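Local coordinates for protein ricin B lectin (Clostridium thermocellum, PDB 3VSF) that acts as an exo-beta-1,3-galactanase, joining a family 43 glycoside hydrolase domain to a ricin-type beta-trefoil domain that binds galactose, at residues Y182-N188 / F199-E205; Q296-S302 / A348-I353; Y76-N81 / K317-S321; E426-D430 / H463-L467; I357-Y363 / Q398-V403. One frame throughout, in Å; residues are numbered along the deposited sequence.

Contact 1. Residues Y182-N188 / F199-E205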
# COMPACT_ATOMS: atom_id res chain seq x y z
N TYR A 182 22.95 4.89 18.60
CA TYR A 182 21.50 4.93 18.46
C TYR A 182 20.94 3.56 18.10
O TYR A 182 21.52 2.83 17.29
CB TYR A 182 21.11 5.94 17.37
CG TYR A 182 21.38 7.38 17.74
CD1 TYR A 182 21.09 7.86 19.00
CD2 TYR A 182 21.93 8.25 16.81
CE1 TYR A 182 21.33 9.18 19.34
CE2 TYR A 182 22.18 9.57 17.13
CZ TYR A 182 21.87 10.03 18.40
OH TYR A 182 22.12 11.35 18.72
N MET A 183 19.81 3.21 18.71
CA MET A 183 19.12 1.97 18.37
C MET A 183 18.62 2.05 16.93
O MET A 183 18.30 3.13 16.44
CB MET A 183 17.95 1.72 19.32
CG MET A 183 18.35 1.59 20.78
SD MET A 183 17.00 1.06 21.85
CE MET A 183 16.73 -0.61 21.25
N SER A 184 18.58 0.90 16.26
CA SER A 184 18.16 0.86 14.86
C SER A 184 17.45 -0.45 14.54
O SER A 184 18.09 -1.47 14.30
CB SER A 184 19.37 1.04 13.94
OG SER A 184 19.00 0.89 12.58
N ARG A 185 16.12 -0.40 14.52
CA ARG A 185 15.32 -1.58 14.19
C ARG A 185 14.73 -1.48 12.79
O ARG A 185 15.46 -1.54 11.80
CB ARG A 185 14.22 -1.80 15.23
CG ARG A 185 14.75 -2.16 16.61
CD ARG A 185 13.71 -2.90 17.44
NE ARG A 185 14.29 -3.49 18.64
CZ ARG A 185 14.19 -2.96 19.86
NH1 ARG A 185 13.53 -1.82 20.04
NH2 ARG A 185 14.75 -3.57 20.89
N ASP A 186 13.41 -1.35 12.70
CA ASP A 186 12.75 -1.22 11.40
C ASP A 186 13.39 -0.09 10.60
O ASP A 186 13.51 1.03 11.09
CB ASP A 186 11.25 -0.96 11.58
CG ASP A 186 10.51 -2.19 12.08
OD1 ASP A 186 11.14 -3.06 12.71
OD2 ASP A 186 9.29 -2.29 11.82
N CYS A 187 13.79 -0.39 9.37
CA CYS A 187 14.56 0.56 8.58
C CYS A 187 14.12 0.62 7.12
O CYS A 187 13.23 -0.12 6.69
CB CYS A 187 16.05 0.19 8.64
SG CYS A 187 16.42 -1.42 7.92
N ASN A 188 14.76 1.51 6.37
CA ASN A 188 14.50 1.66 4.94
C ASN A 188 15.50 2.63 4.31
O ASN A 188 16.09 3.45 5.00
CB ASN A 188 13.07 2.15 4.70
CG ASN A 188 12.49 1.63 3.40
OD1 ASN A 188 13.22 1.38 2.44
ND2 ASN A 188 11.17 1.46 3.36
N PHE A 199 19.49 6.69 5.02
CA PHE A 199 19.07 5.51 5.75
C PHE A 199 18.20 5.93 6.92
O PHE A 199 18.58 6.79 7.71
CB PHE A 199 20.29 4.73 6.26
CG PHE A 199 19.95 3.56 7.13
CD1 PHE A 199 19.62 2.33 6.57
CD2 PHE A 199 19.97 3.67 8.51
CE1 PHE A 199 19.31 1.25 7.36
CE2 PHE A 199 19.66 2.59 9.31
CZ PHE A 199 19.33 1.37 8.74
N ILE A 200 17.01 5.34 7.02
CA ILE A 200 16.08 5.68 8.08
C ILE A 200 15.74 4.46 8.92
O ILE A 200 15.56 3.36 8.39
CB ILE A 200 14.79 6.32 7.52
CG1 ILE A 200 13.89 6.81 8.65
CG2 ILE A 200 14.05 5.33 6.62
CD1 ILE A 200 12.65 7.53 8.17
N SER A 201 15.66 4.64 10.23
CA SER A 201 15.35 3.54 11.14
C SER A 201 14.78 4.05 12.46
O SER A 201 14.95 5.21 12.82
CB SER A 201 16.60 2.69 11.40
OG SER A 201 17.61 3.45 12.05
N ALA A 202 14.09 3.16 13.18
CA ALA A 202 13.49 3.51 14.46
C ALA A 202 14.51 3.45 15.59
O ALA A 202 15.10 2.40 15.85
CB ALA A 202 12.31 2.60 14.75
N ALA A 203 14.71 4.58 16.26
CA ALA A 203 15.64 4.66 17.37
C ALA A 203 14.93 4.97 18.68
O ALA A 203 13.72 5.19 18.70
CB ALA A 203 16.71 5.70 17.09
N ASN A 204 15.69 5.00 19.77
CA ASN A 204 15.14 5.32 21.09
C ASN A 204 13.96 4.42 21.46
O ASN A 204 12.89 4.90 21.83
CB ASN A 204 14.72 6.79 21.14
CG ASN A 204 14.51 7.29 22.56
OD1 ASN A 204 14.24 6.51 23.47
ND2 ASN A 204 14.64 8.60 22.75
N GLU A 205 14.17 3.11 21.36
CA GLU A 205 13.12 2.14 21.66
C GLU A 205 11.93 2.26 20.71
O GLU A 205 10.77 2.26 21.15
CB GLU A 205 12.66 2.27 23.11
CG GLU A 205 13.55 1.56 24.11
CD GLU A 205 13.58 0.06 23.90
OE1 GLU A 205 14.67 -0.47 23.58
OE2 GLU A 205 12.53 -0.59 24.06

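Contact 2. Residues Q296-S302 / A348-I353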
# COMPACT_ATOMS: atom_id res chain seq x y z
N GLN A 296 7.63 3.73 -13.51
CA GLN A 296 7.59 4.67 -14.62
C GLN A 296 7.39 3.95 -15.96
O GLN A 296 7.97 2.90 -16.20
CB GLN A 296 8.87 5.51 -14.65
CG GLN A 296 8.88 6.62 -15.68
CD GLN A 296 9.96 7.65 -15.41
OE1 GLN A 296 10.18 8.04 -14.27
NE2 GLN A 296 10.65 8.08 -16.46
N GLY A 297 6.56 4.54 -16.81
CA GLY A 297 6.27 3.96 -18.11
C GLY A 297 6.00 5.00 -19.18
O GLY A 297 6.35 6.17 -19.02
N SER A 298 5.37 4.58 -20.27
CA SER A 298 5.09 5.47 -21.39
C SER A 298 3.97 6.46 -21.07
O SER A 298 4.03 7.63 -21.47
CB SER A 298 4.72 4.66 -22.64
OG SER A 298 3.61 3.82 -22.40
N SER A 299 2.96 6.00 -20.34
CA SER A 299 1.82 6.84 -19.98
C SER A 299 2.21 7.85 -18.90
O SER A 299 1.87 9.03 -19.00
CB SER A 299 0.65 5.98 -19.50
OG SER A 299 0.29 5.02 -20.48
N GLY A 300 2.91 7.38 -17.88
CA GLY A 300 3.33 8.24 -16.79
C GLY A 300 3.99 7.45 -15.67
O GLY A 300 4.68 6.46 -15.92
N THR A 301 3.79 7.90 -14.43
CA THR A 301 4.38 7.23 -13.28
C THR A 301 3.32 6.83 -12.25
O THR A 301 2.51 7.66 -11.83
CB THR A 301 5.43 8.13 -12.59
OG1 THR A 301 6.51 8.38 -13.50
CG2 THR A 301 5.98 7.45 -11.35
N SER A 302 3.34 5.56 -11.87
CA SER A 302 2.43 5.06 -10.84
C SER A 302 3.23 4.46 -9.68
O SER A 302 4.06 3.57 -9.88
CB SER A 302 1.48 4.01 -11.42
OG SER A 302 0.68 4.55 -12.45
N ALA A 348 3.67 -2.51 -16.35
CA ALA A 348 4.91 -1.80 -16.09
C ALA A 348 5.39 -0.99 -17.29
O ALA A 348 6.00 0.07 -17.13
CB ALA A 348 5.99 -2.78 -15.64
N SER A 349 5.12 -1.49 -18.49
CA SER A 349 5.53 -0.82 -19.71
C SER A 349 4.92 0.57 -19.83
O SER A 349 5.62 1.55 -20.10
CB SER A 349 5.16 -1.66 -20.93
OG SER A 349 3.77 -1.93 -20.97
N SER A 350 3.61 0.66 -19.61
CA SER A 350 2.90 1.93 -19.72
C SER A 350 3.03 2.76 -18.44
O SER A 350 2.84 3.98 -18.46
CB SER A 350 1.43 1.70 -20.06
OG SER A 350 0.79 0.95 -19.05
N GLY A 351 3.35 2.10 -17.34
CA GLY A 351 3.45 2.76 -16.05
C GLY A 351 2.08 3.01 -15.45
O GLY A 351 1.79 4.10 -14.97
N ILE A 352 1.24 1.98 -15.48
CA ILE A 352 -0.13 2.09 -14.98
C ILE A 352 -0.46 1.00 -13.97
O ILE A 352 -0.27 -0.19 -14.24
CB ILE A 352 -1.16 2.03 -16.13
CG1 ILE A 352 -0.97 3.21 -17.08
CG2 ILE A 352 -2.57 2.01 -15.58
CD1 ILE A 352 -1.94 3.22 -18.25
N ILE A 353 -0.95 1.41 -12.81
CA ILE A 353 -1.38 0.47 -11.78
C ILE A 353 -2.81 0.77 -11.36
O ILE A 353 -3.08 1.79 -10.73
CB ILE A 353 -0.47 0.51 -10.54
CG1 ILE A 353 1.00 0.41 -10.95
CG2 ILE A 353 -0.83 -0.60 -9.57
CD1 ILE A 353 1.97 0.51 -9.80

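Contact 3. Residues Y76-N81 / K317-S321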
# COMPACT_ATOMS: atom_id res chain seq x y z
N TYR A 76 13.79 -14.37 4.75
CA TYR A 76 12.92 -15.46 5.20
C TYR A 76 13.63 -16.34 6.22
O TYR A 76 14.79 -16.72 6.03
CB TYR A 76 12.45 -16.30 4.02
CG TYR A 76 13.55 -17.11 3.36
CD1 TYR A 76 13.55 -18.50 3.43
CD2 TYR A 76 14.58 -16.49 2.68
CE1 TYR A 76 14.55 -19.24 2.83
CE2 TYR A 76 15.59 -17.22 2.08
CZ TYR A 76 15.57 -18.60 2.15
OH TYR A 76 16.57 -19.33 1.56
N ARG A 77 12.93 -16.66 7.31
CA ARG A 77 13.48 -17.51 8.36
C ARG A 77 13.54 -18.98 7.93
O ARG A 77 13.14 -19.32 6.82
CB ARG A 77 12.66 -17.37 9.64
CG ARG A 77 12.94 -16.10 10.44
CD ARG A 77 12.37 -14.86 9.76
NE ARG A 77 12.28 -13.74 10.70
CZ ARG A 77 11.81 -12.54 10.39
NH1 ARG A 77 11.38 -12.28 9.16
NH2 ARG A 77 11.76 -11.59 11.32
N ASP A 78 14.05 -19.83 8.82
CA ASP A 78 14.14 -21.26 8.57
C ASP A 78 13.33 -22.06 9.58
O ASP A 78 12.26 -21.63 10.02
CB ASP A 78 15.60 -21.73 8.58
CG ASP A 78 16.32 -21.35 9.87
OD1 ASP A 78 17.57 -21.37 9.88
OD2 ASP A 78 15.64 -21.02 10.86
N ASP A 79 13.83 -23.24 9.95
CA ASP A 79 13.16 -24.08 10.94
C ASP A 79 13.27 -23.51 12.35
O ASP A 79 12.39 -23.71 13.18
CB ASP A 79 13.73 -25.51 10.90
CG ASP A 79 13.29 -26.28 9.67
OD1 ASP A 79 12.25 -25.93 9.08
OD2 ASP A 79 14.00 -27.24 9.29
N SER A 80 14.37 -22.80 12.61
CA SER A 80 14.58 -22.20 13.92
C SER A 80 14.18 -20.73 13.94
O SER A 80 14.58 -19.98 14.83
CB SER A 80 16.04 -22.36 14.35
OG SER A 80 16.40 -23.73 14.44
N ASN A 81 13.38 -20.33 12.96
CA ASN A 81 12.92 -18.95 12.85
C ASN A 81 14.08 -17.96 12.87
O ASN A 81 13.97 -16.86 13.42
CB ASN A 81 11.92 -18.62 13.96
CG ASN A 81 11.15 -17.34 13.70
OD1 ASN A 81 10.89 -16.98 12.55
ND2 ASN A 81 10.78 -16.64 14.77
N LYS A 317 4.00 -19.37 10.92
CA LYS A 317 5.42 -19.05 10.82
C LYS A 317 5.64 -17.94 9.80
O LYS A 317 4.86 -17.77 8.87
CB LYS A 317 6.22 -20.30 10.43
CG LYS A 317 5.84 -20.90 9.09
CD LYS A 317 6.57 -22.20 8.83
CE LYS A 317 6.13 -22.84 7.52
NZ LYS A 317 6.77 -24.17 7.31
N VAL A 318 6.71 -17.17 10.00
CA VAL A 318 7.01 -16.03 9.14
C VAL A 318 6.96 -16.38 7.65
O VAL A 318 6.49 -15.60 6.84
CB VAL A 318 8.39 -15.43 9.48
CG1 VAL A 318 8.73 -14.30 8.52
CG2 VAL A 318 8.42 -14.94 10.92
N ASN A 319 7.45 -17.57 7.31
CA ASN A 319 7.50 -18.00 5.91
C ASN A 319 6.13 -18.19 5.28
O ASN A 319 6.01 -18.29 4.06
CB ASN A 319 8.33 -19.28 5.78
CG ASN A 319 9.76 -19.10 6.23
OD1 ASN A 319 10.63 -18.72 5.44
ND2 ASN A 319 10.02 -19.38 7.50
N ASP A 320 5.09 -18.24 6.11
CA ASP A 320 3.73 -18.39 5.63
C ASP A 320 3.04 -17.04 5.45
O ASP A 320 1.82 -16.98 5.27
CB ASP A 320 2.91 -19.28 6.57
CG ASP A 320 3.38 -20.72 6.58
OD1 ASP A 320 3.93 -21.17 5.55
OD2 ASP A 320 3.18 -21.40 7.60
N SER A 321 3.82 -15.97 5.48
CA SER A 321 3.29 -14.63 5.32
C SER A 321 2.95 -14.34 3.86
O SER A 321 3.69 -14.71 2.95
CB SER A 321 4.28 -13.59 5.84
OG SER A 321 4.47 -13.73 7.24

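Contact 4. Residues E426-D430 / H463-L467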
# COMPACT_ATOMS: atom_id res chain seq x y z
N GLU A 426 -19.82 6.06 6.81
CA GLU A 426 -20.46 4.84 7.29
C GLU A 426 -21.73 5.13 8.08
O GLU A 426 -21.99 4.50 9.11
CB GLU A 426 -19.48 4.02 8.14
CG GLU A 426 -18.33 3.42 7.36
CD GLU A 426 -17.41 2.59 8.23
OE1 GLU A 426 -16.96 3.09 9.29
OE2 GLU A 426 -17.14 1.42 7.87
N SER A 427 -22.52 6.08 7.59
CA SER A 427 -23.76 6.47 8.26
C SER A 427 -24.74 5.31 8.36
O SER A 427 -24.75 4.42 7.51
CB SER A 427 -24.41 7.65 7.53
OG SER A 427 -25.62 8.04 8.16
N LYS A 428 -25.56 5.32 9.40
CA LYS A 428 -26.59 4.31 9.59
C LYS A 428 -27.96 4.96 9.67
O LYS A 428 -28.95 4.31 10.01
CB LYS A 428 -26.34 3.52 10.88
CG LYS A 428 -25.15 2.58 10.83
CD LYS A 428 -25.60 1.14 11.09
CE LYS A 428 -24.43 0.24 11.43
NZ LYS A 428 -24.86 -1.17 11.64
N GLU A 429 -28.02 6.25 9.35
CA GLU A 429 -29.24 7.03 9.53
C GLU A 429 -29.96 7.30 8.21
O GLU A 429 -29.35 7.27 7.14
CB GLU A 429 -28.92 8.35 10.23
CG GLU A 429 -28.12 8.20 11.51
CD GLU A 429 -28.86 7.41 12.57
OE1 GLU A 429 -30.08 7.64 12.74
OE2 GLU A 429 -28.22 6.56 13.23
N ASP A 430 -31.26 7.56 8.30
CA ASP A 430 -32.03 7.98 7.14
C ASP A 430 -31.51 9.32 6.62
O ASP A 430 -31.17 10.20 7.41
CB ASP A 430 -33.52 8.11 7.48
CG ASP A 430 -34.21 6.76 7.61
OD1 ASP A 430 -33.71 5.78 7.02
OD2 ASP A 430 -35.26 6.69 8.28
N HIS A 463 -24.06 -2.42 5.58
CA HIS A 463 -23.81 -1.84 6.90
C HIS A 463 -25.07 -1.80 7.76
O HIS A 463 -25.07 -2.26 8.90
CB HIS A 463 -23.23 -0.43 6.74
CG HIS A 463 -22.42 0.02 7.92
ND1 HIS A 463 -22.84 1.02 8.77
CD2 HIS A 463 -21.21 -0.38 8.37
CE1 HIS A 463 -21.92 1.21 9.70
NE2 HIS A 463 -20.92 0.37 9.48
N CYS A 464 -26.15 -1.26 7.21
CA CYS A 464 -27.39 -1.09 7.97
C CYS A 464 -28.60 -1.71 7.27
O CYS A 464 -29.59 -2.05 7.92
CB CYS A 464 -27.65 0.39 8.23
SG CYS A 464 -27.71 1.41 6.74
N GLY A 465 -28.52 -1.86 5.95
CA GLY A 465 -29.58 -2.49 5.20
C GLY A 465 -30.51 -1.52 4.51
O GLY A 465 -31.45 -1.93 3.82
N LYS A 466 -30.27 -0.23 4.68
CA LYS A 466 -31.09 0.80 4.05
C LYS A 466 -30.82 0.86 2.55
O LYS A 466 -29.72 0.55 2.10
CB LYS A 466 -30.86 2.16 4.71
CG LYS A 466 -31.14 2.16 6.21
CD LYS A 466 -31.06 3.57 6.79
CE LYS A 466 -31.20 3.54 8.30
NZ LYS A 466 -32.42 2.81 8.74
N LEU A 467 -31.83 1.27 1.79
CA LEU A 467 -31.76 1.22 0.34
C LEU A 467 -31.20 2.49 -0.28
O LEU A 467 -31.24 3.56 0.33
CB LEU A 467 -33.15 0.94 -0.24
CG LEU A 467 -33.99 -0.12 0.46
CD1 LEU A 467 -35.32 -0.30 -0.25
CD2 LEU A 467 -33.24 -1.44 0.53

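Contact 5. Residues I357-Y363 / Q398-V403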
# COMPACT_ATOMS: atom_id res chain seq x y z
N ILE A 357 -11.02 -5.49 -12.90
CA ILE A 357 -12.44 -5.82 -12.87
C ILE A 357 -12.70 -7.12 -13.60
O ILE A 357 -12.59 -7.18 -14.83
CB ILE A 357 -13.30 -4.70 -13.49
CG1 ILE A 357 -13.10 -3.38 -12.75
CG2 ILE A 357 -14.76 -5.09 -13.49
CD1 ILE A 357 -11.86 -2.61 -13.15
N PRO A 358 -13.05 -8.18 -12.85
CA PRO A 358 -13.37 -9.49 -13.42
C PRO A 358 -14.47 -9.41 -14.48
O PRO A 358 -14.34 -10.03 -15.54
CB PRO A 358 -13.87 -10.28 -12.21
CG PRO A 358 -13.18 -9.65 -11.05
CD PRO A 358 -13.11 -8.18 -11.38
N ASP A 359 -15.52 -8.66 -14.20
CA ASP A 359 -16.64 -8.53 -15.13
C ASP A 359 -16.75 -7.10 -15.64
O ASP A 359 -17.28 -6.22 -14.96
CB ASP A 359 -17.95 -8.95 -14.44
CG ASP A 359 -19.06 -9.22 -15.43
OD1 ASP A 359 -19.03 -8.65 -16.54
OD2 ASP A 359 -19.97 -10.02 -15.10
N THR A 360 -16.26 -6.87 -16.85
CA THR A 360 -16.18 -5.52 -17.43
C THR A 360 -17.55 -4.99 -17.88
O THR A 360 -17.65 -3.86 -18.36
CB THR A 360 -15.20 -5.48 -18.62
OG1 THR A 360 -13.98 -6.14 -18.25
CG2 THR A 360 -14.89 -4.04 -19.01
N THR A 361 -18.59 -5.81 -17.72
CA THR A 361 -19.93 -5.41 -18.13
C THR A 361 -20.33 -4.07 -17.51
O THR A 361 -20.32 -3.91 -16.29
CB THR A 361 -20.98 -6.47 -17.75
OG1 THR A 361 -20.68 -7.70 -18.41
CG2 THR A 361 -22.37 -6.01 -18.17
N ARG A 362 -20.68 -3.11 -18.36
CA ARG A 362 -21.09 -1.78 -17.91
C ARG A 362 -22.60 -1.73 -17.66
O ARG A 362 -23.37 -2.41 -18.34
CB ARG A 362 -20.69 -0.73 -18.93
CG ARG A 362 -19.19 -0.52 -19.06
CD ARG A 362 -18.84 0.13 -20.39
NE ARG A 362 -17.76 1.11 -20.27
CZ ARG A 362 -16.47 0.81 -20.33
NH1 ARG A 362 -16.08 -0.45 -20.51
NH2 ARG A 362 -15.56 1.77 -20.21
N TYR A 363 -23.01 -0.92 -16.69
CA TYR A 363 -24.43 -0.83 -16.34
C TYR A 363 -24.90 0.61 -16.13
O TYR A 363 -24.10 1.51 -15.87
CB TYR A 363 -24.73 -1.63 -15.08
CG TYR A 363 -24.56 -3.13 -15.22
CD1 TYR A 363 -25.56 -3.90 -15.82
CD2 TYR A 363 -23.43 -3.77 -14.75
CE1 TYR A 363 -25.42 -5.27 -15.95
CE2 TYR A 363 -23.28 -5.14 -14.88
CZ TYR A 363 -24.28 -5.88 -15.47
OH TYR A 363 -24.13 -7.25 -15.60
N GLN A 398 -22.19 7.87 -15.80
CA GLN A 398 -23.43 7.15 -15.55
C GLN A 398 -23.29 5.65 -15.81
O GLN A 398 -24.28 4.93 -15.89
CB GLN A 398 -24.56 7.73 -16.41
CG GLN A 398 -24.84 9.20 -16.15
CD GLN A 398 -25.95 9.75 -17.03
OE1 GLN A 398 -26.33 9.13 -18.02
NE2 GLN A 398 -26.46 10.92 -16.67
N GLN A 399 -22.05 5.19 -15.95
CA GLN A 399 -21.78 3.78 -16.19
C GLN A 399 -21.08 3.16 -14.98
O GLN A 399 -20.19 3.77 -14.39
CB GLN A 399 -20.93 3.61 -17.45
CG GLN A 399 -21.49 4.35 -18.66
CD GLN A 399 -20.68 4.12 -19.92
OE1 GLN A 399 -20.10 3.05 -20.11
NE2 GLN A 399 -20.62 5.14 -20.77
N TRP A 400 -21.49 1.95 -14.61
CA TRP A 400 -21.01 1.33 -13.38
C TRP A 400 -20.66 -0.15 -13.55
O TRP A 400 -21.40 -0.90 -14.20
CB TRP A 400 -22.05 1.49 -12.27
CG TRP A 400 -22.46 2.91 -12.04
CD1 TRP A 400 -23.36 3.64 -12.76
CD2 TRP A 400 -21.99 3.78 -11.00
NE1 TRP A 400 -23.48 4.91 -12.24
CE2 TRP A 400 -22.64 5.02 -11.16
CE3 TRP A 400 -21.07 3.63 -9.95
CZ2 TRP A 400 -22.41 6.10 -10.31
CZ3 TRP A 400 -20.85 4.71 -9.11
CH2 TRP A 400 -21.52 5.93 -9.29
N TYR A 401 -19.54 -0.56 -12.97
CA TYR A 401 -19.16 -1.96 -12.92
C TYR A 401 -19.79 -2.62 -11.70
O TYR A 401 -20.19 -1.94 -10.76
CB TYR A 401 -17.64 -2.12 -12.84
CG TYR A 401 -16.88 -1.59 -14.02
CD1 TYR A 401 -16.94 -2.21 -15.26
CD2 TYR A 401 -16.07 -0.47 -13.90
CE1 TYR A 401 -16.24 -1.73 -16.34
CE2 TYR A 401 -15.35 0.02 -14.97
CZ TYR A 401 -15.44 -0.61 -16.19
OH TYR A 401 -14.74 -0.12 -17.27
N LEU A 402 -19.87 -3.95 -11.72
CA LEU A 402 -20.35 -4.70 -10.56
C LEU A 402 -19.37 -5.80 -10.17
O LEU A 402 -19.26 -6.82 -10.85
CB LEU A 402 -21.73 -5.29 -10.84
CG LEU A 402 -22.89 -4.29 -11.01
CD1 LEU A 402 -24.19 -5.03 -11.26
CD2 LEU A 402 -23.00 -3.38 -9.80
N VAL A 403 -18.65 -5.58 -9.07
CA VAL A 403 -17.63 -6.52 -8.63
C VAL A 403 -18.08 -7.33 -7.42
O VAL A 403 -18.22 -6.80 -6.32
CB VAL A 403 -16.32 -5.79 -8.27
CG1 VAL A 403 -15.26 -6.79 -7.83
CG2 VAL A 403 -15.83 -4.97 -9.45

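Contact 1. Residues Y182-N188 / F199-E205
N188 and I200 form a hydrogen-bonded antiparallel pair, with I200 N reaching N188 O at 2.9 Å almost straight (173° at the hydrogen) and N188 N returning to I200 O. C187 and S201 form the neighbouring non-hydrogen-bonded pair. Beyond it A202 N gives to D186 O at 3.0 Å, and R185 N meets A202 O at 3.3 Å. These four backbone bonds zip up the first two strands, 187-191 and 197-203, of a four-stranded sheet, one blade of the five-bladed beta-propeller of glycoside hydrolase family 43.

S184 OG stands opposite the backbone N (chi1 175°), which carries it to S201 OG for a hydrogen bond of 3.0 Å. It also lies in plane at the edge of the F199 ring.

Apolar contact centres on that ring. C187 CB comes within 3.5 Å of F199 CZ, while its sulfur sits obliquely to the ring.

A long salt bridge of 4.0 Å joins R185 NH1 to E205 OE1, guanidinium and carboxylate planes nearly perpendicular. R185 NH2 is hydrogen-bonded to Y143 O, and D186 pairs with R119. M183 SD and CE lie against E205 OE1, the two chains crossing at a slant.

Contact 2. Residues Q296-S302 / A348-I353
S302 and G351 meet through a hydroxyl of 296-302 and a carbonyl of 348-353: S302 OG donates to G351 O at 2.8 Å. The hydroxyl comes from above the carbonyl plane, 39° out of it, and not along a lone pair. S302 OG is anti to its own carbonyl carbon (chi1 -61°), a setting that swings it over to the neighbouring segment and leaves S302 CB to pack on I353 CG1 at 3.7 Å.

G351, with no side chain, lets the two backbones come together. Its CA is 3.7 Å from G297 CA, so a pair of glycines faces each other where the loop 297-300 folds over the turn 348-351.

S350 supplies the main acceptor. Its carbonyl O takes the S299 N-H at 2.8 Å and, weakly, that of G300, while S349 O accepts from S298 N at 3.0 Å in the carbonyl plane, on a lone pair. Successive amides of one turn are thus received by successive carbonyls of the other. S350 CB also touches S299 OG, whereas S350 OG turns to D347 OD2. I352 CD1 reaches the same S299 hydroxyl at 3.6 Å.

The hairpin loop between strands 288-296 and 301-309 of a propeller blade thereby rests on a second hairpin, 343-347 with 352-355, in which G351 (phi 78°) and I352 both oppose D347: a G1 beta bulge.

Contact 3. Residues Y76-N81 / K317-S321
The guanidinium of R77 carries V318 over one face: CG2 stands 4.0 Å above the plane, displaced toward the rim. V318 CG1 lies on the same side of the plane, 3.4 Å from R77 NH1. The Y76 ring receives the amide of N319 at its edge, the two planes being almost perpendicular at 82°. The same amide faces R77 O, so N319 is wedged between the Y76 side chain and the backbone beyond it.

The arginine is shaped for this meeting by a bend at its second torsion (chi2 72°), which lays R77 CD alongside V318 CG1 at 3.9 Å. Its charge is answered elsewhere: NH1 pairs with E75 and NH2 with E118. V318 therefore packs an apolar surface on a cation held by two carboxylates, and such neighbours would be expected to fix the rotation of the guanidinium. From the same segment as the arginine, N81 crosses V318 at about a right angle, N81 OD1 3.6 Å from V318 CG2.

N81 is delivered by a type I turn from D78. Inside it D78 OD2 accepts from S80 N at 2.8 Å, an Asx turn, and also from L82 N. The partner segment is compact, with a short 3-10 piece at 318-319 and D320 N bonded to K317 O at 2.8 Å.

Strands 69-77 and 83-91, joined by this turn, belong to the first four-stranded blade of the propeller; segment 317-321 lies in the loop between strands 301-309 and 322-330 of the last, so the contact bridges the blades that meet where the ring closes.

Contact 4. Residues E426-D430 / H463-L467
K428 NZ donates to H463 O at 3.0 Å, coming from above the carbonyl plane, 43° out of it. To get there the lysine chain bends at its second torsion (chi2 -120°) and crosses the imidazole at about a right angle, with K428 CE lying 3.2 Å from H463 ND1. The end of K428 lies over one face of the H463 ring; E426 CB lies over the opposite one, 4.0 Å from H463 CE1.

K466 NZ and D430 OD1 form a long salt bridge of 3.7 Å, and both atoms bond to S485 OG, which ties the two charges together through one hydroxyl. S427 O, nearby, is taken by Q483 NE2.

Both segments are loops of the ricin-type beta-trefoil, one following strand 420-423 and the other leading into strand 467-470. D425 and N444, known to bind galactose in this protein though none is bound here, lie at the E426 end, the E426 and N444 side chains about 3 Å apart.

Within the first loop an ST turn forms, S427 OG accepting from E429 N at 3.2 Å (170°). In the second, K466 N points weakly at C464 SG; C464 CB meets K428 CD at 3.6 Å.

Contact 5. Residues I357-Y363 / Q398-V403
D359, whose backbone O lies 4.0 Å from Y401 CD1, has a carboxylate oxygen gripped twice from within its own segment. D359 OD1 accepts from T361 OG1 at 2.7 Å on the syn side and from T361 N at 3.1 Å on the anti side. This Asx turn curls the chain just before it runs back along strand 400-404.

Y401 is the side chain round which that curl is wrapped. I357 crosses one face of its ring at about a right angle, while T360 lies alongside, its O 3.3 Å from Y401 CE1. At the far end Y401 OH stands 3.2 Å above the R362 guanidinium, offset toward the rim, the two planes 70° apart. With its chain bent at chi3 (142°), R362 meets Q399 at the edge of that group, R362 NE giving a weak bond to Q399 OE1. Q399 NE2 bonds in turn to S395 O.

Y363 and W400 form a single antiparallel bridge, W400 N donating to Y363 O at 2.9 Å and Y363 N weakly back to W400 O. Two residues on, L402 CD1 makes an off-centre CH-pi contact with the Y363 ring, 4.1 Å from its centroid.

In the beta-trefoil this bridge joins the two end strands, 363-367 and 400-404, of a six-stranded sheet, in keeping with closure of the trefoil barrel. L496 of strand 494-498 touches both Y363 and L402, I412 of strand 409-414 lies against W400 and L402, and W400 NE1 bonds to L374 O of strand 373-376.

From the N terminus, contact 3 opens first, at 76-81, and closes only at 317-321, spanning the propeller from its first blade to its last. Contact 1 is nested inside that long loop as a local hairpin of the middle blade. Contact 2 opens at 296-302, before contact 3 closes, and ends at 348-353, so the two cross; it ties the last blade to the small sheet that follows. Contact 5 adjoins it in sequence, opening at 357-363 in the loop leading into trefoil strand 363-367 and closing at 398-403. Contact 4 comes last, joining two trefoil loops, its centre about 23 Å from that of contact 5 and about 44 Å from that of contact 1.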